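Long-range contact in TCP pilus virulence regulatory protein (Vibrio cholerae, PDB 4MLO), which activates transcription of virulence genes as an AraC-family regulator, probably by binding DNA through helix-turn-helix motifs, and holds palmitoleic acid in a pocket: residues Ile217-Met229 and Gln242-Phe255. Sequence-based numbering, arbitrary orientation. Where two conformers were deposited one is given.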
loop_
_atom_site.group_PDB
_atom_site.type_symbol
_atom_site.label_atom_id
_atom_site.label_comp_id
_atom_site.label_asym_id
_atom_site.label_seq_id
_atom_site.Cartn_x
_atom_site.Cartn_y
_atom_site.Cartn_z
ATOM N N ILE A 217 5.537 -11.277 -9.530
ATOM C CA ILE A 217 5.430 -12.325 -8.514
ATOM C C ILE A 217 6.351 -12.018 -7.347
ATOM O O ILE A 217 5.952 -12.108 -6.183
ATOM C CB ILE A 217 5.745 -13.707 -9.112
ATOM C CG1 ILE A 217 4.817 -13.994 -10.309
ATOM C CG2 ILE A 217 5.684 -14.799 -8.014
ATOM C CD1 ILE A 217 3.332 -14.043 -9.976
ATOM N N ASN A 218 7.563 -11.572 -7.641
ATOM C CA ASN A 218 8.490 -11.253 -6.567
ATOM C C ASN A 218 7.978 -10.102 -5.701
ATOM O O ASN A 218 8.135 -10.123 -4.472
ATOM C CB ASN A 218 9.841 -10.899 -7.164
ATOM C CG ASN A 218 10.659 -12.119 -7.573
ATOM O OD1 ASN A 218 10.365 -13.234 -7.200
ATOM N ND2 ASN A 218 11.717 -11.874 -8.325
ATOM N N SER A 219 7.333 -9.112 -6.313
ATOM C CA SER A 219 6.817 -7.977 -5.551
ATOM C C SER A 219 5.708 -8.409 -4.601
ATOM O O SER A 219 5.674 -7.979 -3.449
ATOM C CB SER A 219 6.347 -6.856 -6.497
ATOM O OG SER A 219 5.067 -7.071 -7.088
ATOM N N ILE A 220 4.798 -9.273 -5.053
ATOM C CA ILE A 220 3.745 -9.782 -4.178
ATOM C C ILE A 220 4.343 -10.604 -3.043
ATOM O O ILE A 220 3.904 -10.499 -1.880
ATOM C CB ILE A 220 2.729 -10.585 -5.003
ATOM C CG1 ILE A 220 2.053 -9.664 -6.037
ATOM C CG2 ILE A 220 1.682 -11.287 -4.078
ATOM C CD1 ILE A 220 1.250 -10.447 -7.038
ATOM N N ARG A 221 5.385 -11.392 -3.343
ATOM C CA ARG A 221 6.066 -12.184 -2.315
ATOM C C ARG A 221 6.787 -11.305 -1.297
ATOM O O ARG A 221 6.805 -11.635 -0.116
ATOM C CB ARG A 221 7.039 -13.166 -2.952
ATOM C CG ARG A 221 6.337 -14.307 -3.714
ATOM C CD ARG A 221 7.333 -15.310 -4.309
ATOM N NE ARG A 221 6.600 -16.496 -4.793
ATOM C CZ ARG A 221 6.976 -17.301 -5.764
ATOM N NH1 ARG A 221 8.098 -17.118 -6.430
ATOM N NH2 ARG A 221 6.164 -18.322 -6.090
ATOM N N ILE A 222 7.350 -10.167 -1.711
ATOM C CA ILE A 222 7.974 -9.282 -0.713
ATOM C C ILE A 222 6.926 -8.721 0.230
ATOM O O ILE A 222 7.141 -8.603 1.449
ATOM C CB ILE A 222 8.767 -8.154 -1.406
ATOM C CG1 ILE A 222 10.052 -8.672 -2.078
ATOM C CG2 ILE A 222 9.143 -6.997 -0.419
ATOM C CD1 ILE A 222 11.055 -9.365 -1.158
ATOM N N SER A 223 5.792 -8.313 -0.304
ATOM C CA SER A 223 4.788 -7.757 0.578
ATOM C C SER A 223 4.227 -8.829 1.510
ATOM O O SER A 223 3.907 -8.529 2.660
ATOM C CB SER A 223 3.735 -7.051 -0.259
ATOM O OG SER A 223 4.338 -5.905 -0.861
ATOM N N TYR A 224 4.188 -10.092 1.071
ATOM C CA TYR A 224 3.852 -11.187 1.973
ATOM C C TYR A 224 4.878 -11.313 3.099
ATOM O O TYR A 224 4.511 -11.452 4.279
ATOM C CB TYR A 224 3.719 -12.471 1.141
ATOM C CG TYR A 224 3.168 -13.682 1.845
ATOM C CD1 TYR A 224 3.982 -14.525 2.538
ATOM C CD2 TYR A 224 1.830 -14.039 1.692
ATOM C CE1 TYR A 224 3.484 -15.674 3.165
ATOM C CE2 TYR A 224 1.328 -15.187 2.328
ATOM C CZ TYR A 224 2.181 -15.975 3.079
ATOM O OH TYR A 224 1.738 -17.135 3.718
ATOM N N SER A 225 6.172 -11.216 2.771
ATOM C CA SER A 225 7.204 -11.312 3.809
ATOM C C SER A 225 7.081 -10.167 4.822
ATOM O O SER A 225 7.360 -10.355 6.016
ATOM C CB SER A 225 8.602 -11.330 3.174
ATOM O OG SER A 225 9.080 -10.063 2.729
ATOM N N ILE A 226 6.746 -8.977 4.341
ATOM C CA ILE A 226 6.560 -7.825 5.218
ATOM C C ILE A 226 5.404 -8.098 6.162
ATOM O O ILE A 226 5.508 -7.912 7.370
ATOM C CB ILE A 226 6.364 -6.550 4.378
ATOM C CG1 ILE A 226 7.704 -6.141 3.788
ATOM C CG2 ILE A 226 5.846 -5.418 5.217
ATOM C CD1 ILE A 226 7.577 -5.147 2.671
ATOM N N SER A 227 4.294 -8.621 5.619
ATOM C CA SER A 227 3.170 -9.014 6.464
ATOM C C SER A 227 3.580 -10.020 7.524
ATOM O O SER A 227 3.150 -9.902 8.677
ATOM C CB SER A 227 2.047 -9.587 5.605
ATOM O OG SER A 227 1.469 -8.577 4.814
ATOM N N LEU A 228 4.406 -11.018 7.171
ATOM C CA LEU A 228 4.856 -11.988 8.169
ATOM C C LEU A 228 5.696 -11.326 9.241
ATOM O O LEU A 228 5.555 -11.633 10.438
ATOM C CB LEU A 228 5.667 -13.099 7.526
ATOM C CG LEU A 228 4.999 -14.077 6.603
ATOM C CD1 LEU A 228 6.082 -14.874 5.972
ATOM C CD2 LEU A 228 4.077 -14.985 7.407
ATOM N N MET A 229 6.592 -10.430 8.844
ATOM C CA MET A 229 7.394 -9.754 9.851
ATOM C C MET A 229 6.538 -8.886 10.758
ATOM O O MET A 229 6.834 -8.752 11.953
ATOM C CB MET A 229 8.493 -8.937 9.166
ATOM C CG MET A 229 9.513 -9.879 8.533
ATOM S SD MET A 229 10.948 -9.047 7.811
ATOM C CE MET A 229 10.409 -8.796 6.125
ATOM N N GLN A 242 8.686 -19.337 3.549
ATOM C CA GLN A 242 7.244 -19.190 3.679
ATOM C C GLN A 242 6.691 -18.263 2.602
ATOM O O GLN A 242 5.558 -18.427 2.145
ATOM C CB GLN A 242 6.914 -18.676 5.086
ATOM C CG GLN A 242 5.437 -18.541 5.387
ATOM C CD GLN A 242 4.826 -19.764 6.039
ATOM O OE1 GLN A 242 5.534 -20.594 6.617
ATOM N NE2 GLN A 242 3.488 -19.869 5.969
ATOM N N SER A 243 7.469 -17.280 2.182
ATOM C CA SER A 243 7.034 -16.300 1.226
ATOM C C SER A 243 7.230 -16.735 -0.209
ATOM O O SER A 243 6.878 -15.961 -1.111
ATOM C CB SER A 243 7.810 -15.011 1.442
ATOM O OG SER A 243 7.613 -14.528 2.762
ATOM N N GLY A 244 7.783 -17.926 -0.447
ATOM C CA GLY A 244 7.854 -18.491 -1.777
ATOM C C GLY A 244 9.132 -18.239 -2.528
ATOM O O GLY A 244 9.209 -18.582 -3.725
ATOM N N PHE A 245 10.159 -17.702 -1.868
ATOM C CA PHE A 245 11.447 -17.525 -2.518
ATOM C C PHE A 245 12.245 -18.837 -2.582
ATOM O O PHE A 245 12.126 -19.728 -1.721
ATOM C CB PHE A 245 12.217 -16.417 -1.794
ATOM C CG PHE A 245 11.593 -15.074 -1.973
ATOM C CD1 PHE A 245 11.782 -14.377 -3.165
ATOM C CD2 PHE A 245 10.764 -14.519 -1.007
ATOM C CE1 PHE A 245 11.180 -13.134 -3.360
ATOM C CE2 PHE A 245 10.173 -13.271 -1.185
ATOM C CZ PHE A 245 10.372 -12.587 -2.354
ATOM N N ALA A 246 13.096 -18.934 -3.596
ATOM C CA ALA A 246 13.823 -20.177 -3.850
ATOM C C ALA A 246 14.880 -20.421 -2.791
ATOM O O ALA A 246 15.236 -21.568 -2.524
ATOM C CB ALA A 246 14.478 -20.126 -5.233
ATOM N N SER A 247 15.362 -19.345 -2.159
ATOM C CA SER A 247 16.449 -19.409 -1.194
ATOM C C SER A 247 16.450 -18.095 -0.423
ATOM O O SER A 247 15.797 -17.127 -0.817
ATOM C CB SER A 247 17.809 -19.593 -1.849
ATOM O OG SER A 247 18.089 -18.456 -2.626
ATOM N N VAL A 248 17.205 -18.087 0.692
ATOM C CA VAL A 248 17.414 -16.875 1.485
ATOM C C VAL A 248 18.141 -15.812 0.687
ATOM O O VAL A 248 17.819 -14.616 0.775
ATOM C CB VAL A 248 18.179 -17.210 2.773
ATOM C CG1 VAL A 248 18.608 -15.919 3.485
ATOM C CG2 VAL A 248 17.295 -18.045 3.649
ATOM N N SER A 249 19.112 -16.213 -0.116
ATOM C CA SER A 249 19.868 -15.236 -0.886
ATOM C C SER A 249 18.978 -14.539 -1.903
ATOM O O SER A 249 19.082 -13.332 -2.111
ATOM C CB SER A 249 21.056 -15.915 -1.570
ATOM O OG SER A 249 22.003 -16.338 -0.607
ATOM N N TYR A 250 18.079 -15.281 -2.533
ATOM C CA TYR A 250 17.165 -14.683 -3.500
ATOM C C TYR A 250 16.238 -13.692 -2.814
ATOM O O TYR A 250 16.078 -12.553 -3.264
ATOM C CB TYR A 250 16.377 -15.805 -4.178
ATOM C CG TYR A 250 15.660 -15.412 -5.442
ATOM C CD1 TYR A 250 16.032 -15.949 -6.666
ATOM C CD2 TYR A 250 14.589 -14.552 -5.420
ATOM C CE1 TYR A 250 15.367 -15.589 -7.833
ATOM C CE2 TYR A 250 13.932 -14.173 -6.598
ATOM C CZ TYR A 250 14.325 -14.692 -7.775
ATOM O OH TYR A 250 13.665 -14.306 -8.909
ATOM N N PHE A 251 15.621 -14.121 -1.714
ATOM C CA PHE A 251 14.802 -13.247 -0.891
ATOM C C PHE A 251 15.537 -11.969 -0.522
ATOM O O PHE A 251 15.021 -10.872 -0.733
ATOM C CB PHE A 251 14.386 -13.980 0.375
ATOM C CG PHE A 251 13.792 -13.086 1.438
ATOM C CD1 PHE A 251 12.657 -12.346 1.192
ATOM C CD2 PHE A 251 14.372 -13.003 2.717
ATOM C CE1 PHE A 251 12.086 -11.557 2.192
ATOM C CE2 PHE A 251 13.801 -12.236 3.661
ATOM C CZ PHE A 251 12.668 -11.512 3.408
ATOM N N SER A 252 16.737 -12.104 0.036
ATOM C CA SER A 252 17.477 -10.921 0.480
ATOM C C SER A 252 17.741 -9.968 -0.666
ATOM O O SER A 252 17.625 -8.743 -0.508
ATOM C CB SER A 252 18.815 -11.331 1.114
ATOM O OG SER A 252 18.604 -12.201 2.202
ATOM N N THR A 253 18.109 -10.506 -1.827
ATOM C CA THR A 253 18.428 -9.674 -2.986
ATOM C C THR A 253 17.206 -8.879 -3.471
ATOM O O THR A 253 17.265 -7.657 -3.707
ATOM C CB THR A 253 18.980 -10.559 -4.106
ATOM O OG1 THR A 253 20.178 -11.233 -3.681
ATOM C CG2 THR A 253 19.347 -9.700 -5.271
ATOM N N VAL A 254 16.070 -9.562 -3.623
ATOM C CA VAL A 254 14.846 -8.873 -4.013
ATOM C C VAL A 254 14.382 -7.872 -2.940
ATOM O O VAL A 254 13.898 -6.792 -3.274
ATOM C CB VAL A 254 13.747 -9.910 -4.335
ATOM C CG1 VAL A 254 12.457 -9.200 -4.712
ATOM C CG2 VAL A 254 14.221 -10.827 -5.464
ATOM N N PHE A 255 14.505 -8.219 -1.641
ATOM C CA PHE A 255 14.074 -7.328 -0.569
ATOM C C PHE A 255 14.903 -6.046 -0.596
ATOM O O PHE A 255 14.354 -4.939 -0.524
ATOM C CB PHE A 255 14.181 -8.052 0.768
ATOM C CG PHE A 255 13.482 -7.353 1.904
ATOM C CD1 PHE A 255 14.091 -6.299 2.558
ATOM C CD2 PHE A 255 12.209 -7.689 2.278
ATOM C CE1 PHE A 255 13.459 -5.646 3.579
ATOM C CE2 PHE A 255 11.558 -7.018 3.310
ATOM C CZ PHE A 255 12.197 -5.980 3.951
#
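Phe255 enters helix 213-230 as a knob into a hole formed by Ile222, Ser225, Ile226 and Met229, joining that long helix to the helix-turn-helix of this AraC-family protein: helix 236-242, a tight turn and helix 248-259. The axes of 217-229 and 248-255 cross nearly perpendicularly, at -95°, 10.4 Å apart at their closest, and large side chains fill the space between them. Met229, bent near its end, meets the Phe255 ring from the opposite direction, its CE 3.5 Å from Phe255 CE2. Ile222 is the aliphatic counterpart at the centre: its CD1 lies 3.5 Å from Phe245 CZ, at about a right angle to that side chain, while its CG1 packs against Val254 CG1. Small Ser225 lets two rings, Phe251 and Phe255, come close, with OG in the plane of both at their edges, 3.4 Å from Phe251 CE1. This OG lies between the backbone N and the carbonyl carbon (chi1 77°), which turns it back to donate to Ile222 O, which also accepts from Ile226 N, so the polar group is satisfied among hydrocarbon.

Arg221 runs extended beside the turn, its CB against Phe245 CZ and its NE bonded to Ile182 O. Gly244, whose residue type suits the positive phi of a Schellman motif, lays its carbonyl O over one face of the guanidinium, and Ile217 CG2 lies over the other. Ser243 OG, bonded to Ile239 O, sits at the edge of the Tyr224 ring. About one turn before Arg221, Asn218 reaches the edge of Tyr250, its amide steeply inclined to the ring, and its ND2 donates almost straight (171°) to Tyr250 OH at 3.2 Å, with the hydroxyl oxygen in the amide plane.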